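PDB 3LL3: gluconate kinase from Lactobacillus acidophilus, which probably phosphorylates a sugar substrate such as gluconate or xylulose using ATP, as a member of the FGGY family of carbohydrate kinases. Local coordinates for residues L169-T174 / P205-P210; A256-G260 / G401-K405. One frame throughout, in Å; residues are numbered along the deposited sequence.

How the contacts relate
Contact 1 lies in the N-terminal FGGY kinase domain and contact 2 in the C-terminal one, on opposite sides of the centre of the chain; their centres are 29 Å apart and their nearest atoms about 14 Å, so they do not touch. Contact 2 forms part of the ATP site, with Gly260, Gly401, Gly402 and Phe403 all in the nucleotide pocket. Contact 1 is structural and stands away from the ligand sites, yet Thr174 OG1 is hydrogen-bonded to Ser238 N, next in sequence to Asp239 of the D-xylulose pocket. The bound sugar is about 10 Å from the side chain of Thr174 in contact 1 and likewise about 10 Å from that of Asn258 in contact 2.

Contact 1: L169-T174 / P205-P210; sequences LVTDTT and PKIAQP
Thr171 faces Ile207 across a short parallel pairing, and both its backbone N and its backbone O are bonded across the pair: Thr171 N donates to Lys206 O at 2.8 Å, and Thr171 O accepts from Ala208 N at 2.9 Å. This is the tight part. The buried Thr171 sets its methyl CG2 3.9 Å from Pro205 CB, the two side chains meeting at a slant, while OG1, opposite the backbone N (chi1 -168°), bonds to Glu159. Threonine thus serves both needs, a methyl for the proline and a hydroxyl for the carboxylate. On the face shared with Asp172, the small Ala208 lets branched Val170 come up against it, CG1 of the valine 4.0 Å from CB of the alanine. Strands 170-172 and 206-208 make a two-stranded parallel sheet whose short segments run at 42° to each other. The first strand passes directly into helix 173-176, with Asp172 as N-cap: OD1 takes Thr174 OG1 on its syn lone pair and, weakly, Thr174 N. Thr174 OG1 also accepts from Ser238 N. Asp172 OD2 forms a salt bridge with Lys158, which would favour the charged carboxylate. Thr173 N still reaches back to Ala208 O at 3.1 Å. The opposite end is slacker: Lys206 N to Leu169 O is a weak 3.5 Å bond, and the Lys206 chain runs outward; toward the other end Gln209, also exposed, points away from the pairing.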
loop_
_atom_site.group_PDB
_atom_site.type_symbol
_atom_site.label_atom_id
_atom_site.label_comp_id
_atom_site.label_asym_id
_atom_site.label_seq_id
_atom_site.Cartn_x
_atom_site.Cartn_y
_atom_site.Cartn_z
ATOM N N LEU A 169 -31.188 -21.828 34.620
ATOM C CA LEU A 169 -30.297 -20.791 34.128
ATOM C C LEU A 169 -28.891 -21.062 34.627
ATOM O O LEU A 169 -28.554 -20.712 35.758
ATOM C CB LEU A 169 -30.735 -19.411 34.617
ATOM C CG LEU A 169 -31.661 -18.605 33.710
ATOM C CD1 LEU A 169 -31.887 -17.197 34.279
ATOM C CD2 LEU A 169 -31.083 -18.515 32.320
ATOM N N VAL A 170 -28.067 -21.663 33.768
ATOM C CA VAL A 170 -26.706 -22.011 34.130
ATOM C C VAL A 170 -25.760 -21.686 32.976
ATOM O O VAL A 170 -26.098 -21.910 31.811
ATOM C CB VAL A 170 -26.596 -23.503 34.433
ATOM C CG1 VAL A 170 -25.178 -23.856 34.844
ATOM C CG2 VAL A 170 -27.599 -23.902 35.532
ATOM N N THR A 171 -24.598 -21.137 33.300
ATOM C CA THR A 171 -23.543 -20.941 32.298
ATOM C C THR A 171 -22.299 -21.749 32.690
ATOM O O THR A 171 -22.127 -22.097 33.864
ATOM C CB THR A 171 -23.202 -19.441 32.111
ATOM O OG1 THR A 171 -22.380 -19.275 30.949
ATOM C CG2 THR A 171 -22.482 -18.871 33.337
ATOM N N ASP A 172 -21.439 -22.079 31.730
ATOM C CA ASP A 172 -20.218 -22.780 32.092
ATOM C C ASP A 172 -19.109 -21.752 32.239
ATOM O O ASP A 172 -19.224 -20.631 31.756
ATOM C CB ASP A 172 -19.815 -23.815 31.033
ATOM C CG ASP A 172 -19.347 -23.160 29.742
ATOM O OD1 ASP A 172 -18.123 -23.137 29.475
ATOM O OD2 ASP A 172 -20.214 -22.654 28.996
ATOM N N THR A 173 -18.040 -22.147 32.909
ATOM C CA THR A 173 -16.890 -21.291 33.124
ATOM C C THR A 173 -16.370 -20.637 31.824
ATOM O O THR A 173 -16.047 -19.468 31.831
ATOM C CB THR A 173 -15.741 -22.086 33.761
ATOM O OG1 THR A 173 -16.200 -22.726 34.964
ATOM C CG2 THR A 173 -14.581 -21.180 34.070
ATOM N N THR A 174 -16.269 -21.389 30.721
ATOM C CA THR A 174 -15.650 -20.828 29.502
ATOM C C THR A 174 -16.537 -19.751 28.893
ATOM O O THR A 174 -16.060 -18.845 28.206
ATOM C CB THR A 174 -15.370 -21.900 28.402
ATOM O OG1 THR A 174 -16.591 -22.212 27.726
ATOM C CG2 THR A 174 -14.776 -23.163 28.993
ATOM N N PRO A 205 -26.512 -15.984 35.394
ATOM C CA PRO A 205 -26.628 -17.435 35.576
ATOM C C PRO A 205 -25.631 -17.915 36.621
ATOM O O PRO A 205 -24.609 -17.269 36.818
ATOM C CB PRO A 205 -26.219 -17.992 34.201
ATOM C CG PRO A 205 -26.313 -16.827 33.241
ATOM C CD PRO A 205 -26.016 -15.614 34.057
ATOM N N LYS A 206 -25.907 -19.038 37.272
ATOM C CA LYS A 206 -24.889 -19.695 38.080
ATOM C C LYS A 206 -23.825 -20.308 37.166
ATOM O O LYS A 206 -24.111 -20.652 36.022
ATOM C CB LYS A 206 -25.518 -20.776 38.959
ATOM C CG LYS A 206 -26.167 -20.209 40.212
ATOM C CD LYS A 206 -27.080 -21.219 40.890
ATOM C CE LYS A 206 -27.431 -20.775 42.309
ATOM N NZ LYS A 206 -26.242 -20.872 43.210
ATOM N N ILE A 207 -22.604 -20.438 37.678
ATOM C CA ILE A 207 -21.484 -20.965 36.894
ATOM C C ILE A 207 -21.198 -22.420 37.267
ATOM O O ILE A 207 -21.062 -22.745 38.446
ATOM C CB ILE A 207 -20.205 -20.126 37.115
ATOM C CG1 ILE A 207 -20.493 -18.651 36.871
ATOM C CG2 ILE A 207 -19.087 -20.598 36.172
ATOM C CD1 ILE A 207 -19.395 -17.712 37.346
ATOM N N ALA A 208 -21.137 -23.298 36.271
ATOM C CA ALA A 208 -20.736 -24.681 36.503
ATOM C C ALA A 208 -19.693 -25.126 35.477
ATOM O O ALA A 208 -19.354 -24.363 34.568
ATOM C CB ALA A 208 -21.944 -25.605 36.460
ATOM N N GLN A 209 -19.202 -26.358 35.628
ATOM C CA GLN A 209 -18.267 -26.961 34.652
ATOM C C GLN A 209 -18.990 -27.350 33.366
ATOM O O GLN A 209 -20.184 -27.680 33.392
ATOM C CB GLN A 209 -17.628 -28.245 35.191
ATOM C CG GLN A 209 -17.101 -28.207 36.610
ATOM C CD GLN A 209 -16.961 -29.618 37.178
ATOM O OE1 GLN A 209 -16.599 -30.557 36.458
ATOM N NE2 GLN A 209 -17.264 -29.777 38.464
ATOM N N PRO A 210 -18.263 -27.335 32.232
ATOM C CA PRO A 210 -18.788 -27.724 30.914
ATOM C C PRO A 210 -19.434 -29.102 30.882
ATOM O O PRO A 210 -20.334 -29.307 30.072
ATOM C CB PRO A 210 -17.544 -27.704 30.015
ATOM C CG PRO A 210 -16.694 -26.616 30.622
ATOM C CD PRO A 210 -16.917 -26.735 32.132
#

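Contact 2: A256-G260 / G401-K405; sequences ALNVG and GGFLK. With ATP (adenosine-5'-triphosphate), chain C.
Phe403 carries its CG anti to the backbone N (chi1 178°), and Val259 likewise extends CG1 (chi1 -169°), which lays the two side chains side by side with Val259 CG1 only 3.5 Å from Phe403 CB. That methyl also meets the ring obliquely. Elsewhere on the ring, Phe403 CD1 lies 3.4 Å from N3 of the ATP adenine, also at a slant. A backbone bond fixes the pair: Phe403 N donates to Val259 O at 2.9 Å, with the donor 22° off the carbonyl plane. An alanine in place of Phe403 would probably take the ring away from both Val259 CG1 and the adenine, leaving each without that apolar neighbour. The turn, a Gly-Gly pair after strand 396-400, is consistent with the ADENOSINE motif of the actin-like ATPase superfamily. Gly402 N donates to ATP O1A at 2.8 Å, gripping the alpha-phosphate. Glycine suits each place: a side chain on Gly401 would run into Val259 O and, at that backbone conformation, jam against the preceding carbonyl oxygen; one on Gly260 would hit ATP O1B, and one on Gly402 ATP O2A. Leu404 N closes the turn on Gly401 O at 3.0 Å. Leu257 and Leu404 meet at a slant, CD2 of the first 4.2 Å from CD1 of the second. Strand 254-259 lies between strands 396-400 and 263-269, while helix 365-388 packs against Leu257, Val259 and Phe403, and helix 407-417 against Phe403 and Leu404.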
loop_
_atom_site.group_PDB
_atom_site.type_symbol
_atom_site.label_atom_id
_atom_site.label_comp_id
_atom_site.label_asym_id
_atom_site.label_seq_id
_atom_site.Cartn_x
_atom_site.Cartn_y
_atom_site.Cartn_z
ATOM N N ALA A 256 -3.738 -23.813 18.505
ATOM C CA ALA A 256 -4.719 -24.063 17.458
ATOM C C ALA A 256 -4.866 -22.819 16.579
ATOM O O ALA A 256 -5.087 -21.701 17.076
ATOM C CB ALA A 256 -6.062 -24.486 18.048
ATOM N N LEU A 257 -4.692 -23.017 15.276
ATOM C CA LEU A 257 -4.835 -21.953 14.278
ATOM C C LEU A 257 -6.013 -22.318 13.378
ATOM O O LEU A 257 -5.990 -23.339 12.661
ATOM C CB LEU A 257 -3.577 -21.852 13.419
ATOM C CG LEU A 257 -3.708 -20.933 12.199
ATOM C CD1 LEU A 257 -3.824 -19.484 12.690
ATOM C CD2 LEU A 257 -2.548 -21.103 11.264
ATOM N N ASN A 258 -7.057 -21.510 13.407
ATOM C CA ASN A 258 -8.143 -21.740 12.478
ATOM C C ASN A 258 -8.274 -20.520 11.601
ATOM O O ASN A 258 -8.227 -19.384 12.087
ATOM C CB ASN A 258 -9.446 -21.979 13.204
ATOM C CG ASN A 258 -10.603 -22.179 12.251
ATOM O OD1 ASN A 258 -10.750 -23.241 11.644
ATOM N ND2 ASN A 258 -11.437 -21.157 12.116
ATOM N N VAL A 259 -8.430 -20.738 10.306
ATOM C CA VAL A 259 -8.586 -19.610 9.393
ATOM C C VAL A 259 -9.628 -19.912 8.341
ATOM O O VAL A 259 -9.395 -20.680 7.408
ATOM C CB VAL A 259 -7.274 -19.209 8.711
ATOM C CG1 VAL A 259 -7.453 -17.891 8.000
ATOM C CG2 VAL A 259 -6.136 -19.129 9.707
ATOM N N GLY A 260 -10.797 -19.321 8.515
ATOM C CA GLY A 260 -11.827 -19.395 7.511
ATOM C C GLY A 260 -12.013 -17.996 6.976
ATOM O O GLY A 260 -11.048 -17.356 6.538
ATOM N N GLY A 401 -9.617 -24.819 8.740
ATOM C CA GLY A 401 -10.241 -23.667 8.123
ATOM C C GLY A 401 -10.053 -23.593 6.621
ATOM O O GLY A 401 -9.039 -24.018 6.108
ATOM N N GLY A 402 -11.043 -23.040 5.931
ATOM C CA GLY A 402 -11.063 -22.995 4.485
ATOM C C GLY A 402 -9.906 -22.255 3.840
ATOM O O GLY A 402 -9.574 -22.519 2.679
ATOM N N PHE A 403 -9.290 -21.322 4.565
ATOM C CA PHE A 403 -8.173 -20.565 3.993
ATOM C C PHE A 403 -6.941 -21.452 3.880
ATOM O O PHE A 403 -6.078 -21.220 3.041
ATOM C CB PHE A 403 -7.858 -19.310 4.823
ATOM C CG PHE A 403 -6.693 -18.518 4.302
ATOM C CD1 PHE A 403 -6.763 -17.887 3.061
ATOM C CD2 PHE A 403 -5.523 -18.400 5.048
ATOM C CE1 PHE A 403 -5.693 -17.146 2.579
ATOM C CE2 PHE A 403 -4.429 -17.662 4.562
ATOM C CZ PHE A 403 -4.521 -17.035 3.329
ATOM N N LEU A 404 -6.881 -22.463 4.742
ATOM C CA LEU A 404 -5.774 -23.408 4.795
ATOM C C LEU A 404 -6.057 -24.682 4.002
ATOM O O LEU A 404 -5.476 -25.717 4.286
ATOM C CB LEU A 404 -5.483 -23.808 6.241
ATOM C CG LEU A 404 -5.278 -22.631 7.182
ATOM C CD1 LEU A 404 -4.999 -23.125 8.594
ATOM C CD2 LEU A 404 -4.180 -21.681 6.672
ATOM N N LYS A 405 -6.932 -24.603 3.009
ATOM C CA LYS A 405 -7.263 -25.763 2.197
ATOM C C LYS A 405 -6.071 -26.268 1.409
ATOM O O LYS A 405 -5.826 -27.455 1.369
ATOM C CB LYS A 405 -8.401 -25.460 1.220
ATOM C CG LYS A 405 -8.916 -26.721 0.520
ATOM C CD LYS A 405 -9.665 -26.409 -0.770
ATOM C CE LYS A 405 -10.945 -25.648 -0.504
ATOM N NZ LYS A 405 -11.741 -26.245 0.630
HETATM P PG ATP C . -17.729 -22.188 8.882
HETATM O O1G ATP C . -18.276 -22.421 7.330
HETATM O O2G ATP C . -17.169 -23.619 9.511
HETATM O O3G ATP C . -18.804 -21.634 9.704
HETATM P PB ATP C . -16.217 -20.146 7.558
HETATM O O1B ATP C . -14.959 -19.170 7.967
HETATM O O2B ATP C . -17.409 -19.383 7.208
HETATM O O3B ATP C . -16.469 -21.120 8.878
HETATM P PA ATP C . -14.419 -21.700 5.804
HETATM O O1A ATP C . -13.491 -22.328 7.001
HETATM O O2A ATP C . -14.699 -22.670 4.753
HETATM O O3A ATP C . -15.904 -21.119 6.250
HETATM O "O5'" ATP C . -13.541 -20.479 5.139
HETATM C "C5'" ATP C . -14.174 -19.633 4.209
HETATM C "C4'" ATP C . -13.106 -18.911 3.423
HETATM O "O4'" ATP C . -12.193 -19.679 2.655
HETATM C "C3'" ATP C . -13.436 -17.630 2.601
HETATM O "O3'" ATP C . -13.250 -16.426 3.287
HETATM C "C2'" ATP C . -12.673 -17.838 1.243
HETATM O "O2'" ATP C . -12.200 -16.642 0.687
HETATM C "C1'" ATP C . -11.635 -18.854 1.668
HETATM N N9 ATP C . -11.241 -19.774 0.611
HETATM C C8 ATP C . -12.035 -20.527 -0.176
HETATM N N7 ATP C . -11.172 -21.344 -0.959
HETATM C C5 ATP C . -9.839 -21.056 -0.589
HETATM C C6 ATP C . -8.595 -21.569 -1.023
HETATM N N6 ATP C . -8.568 -22.628 -2.025
HETATM N N1 ATP C . -7.456 -21.117 -0.487
HETATM C C2 ATP C . -7.469 -20.144 0.486
HETATM N N3 ATP C . -8.691 -19.646 0.904
HETATM C C4 ATP C . -9.852 -20.108 0.361
#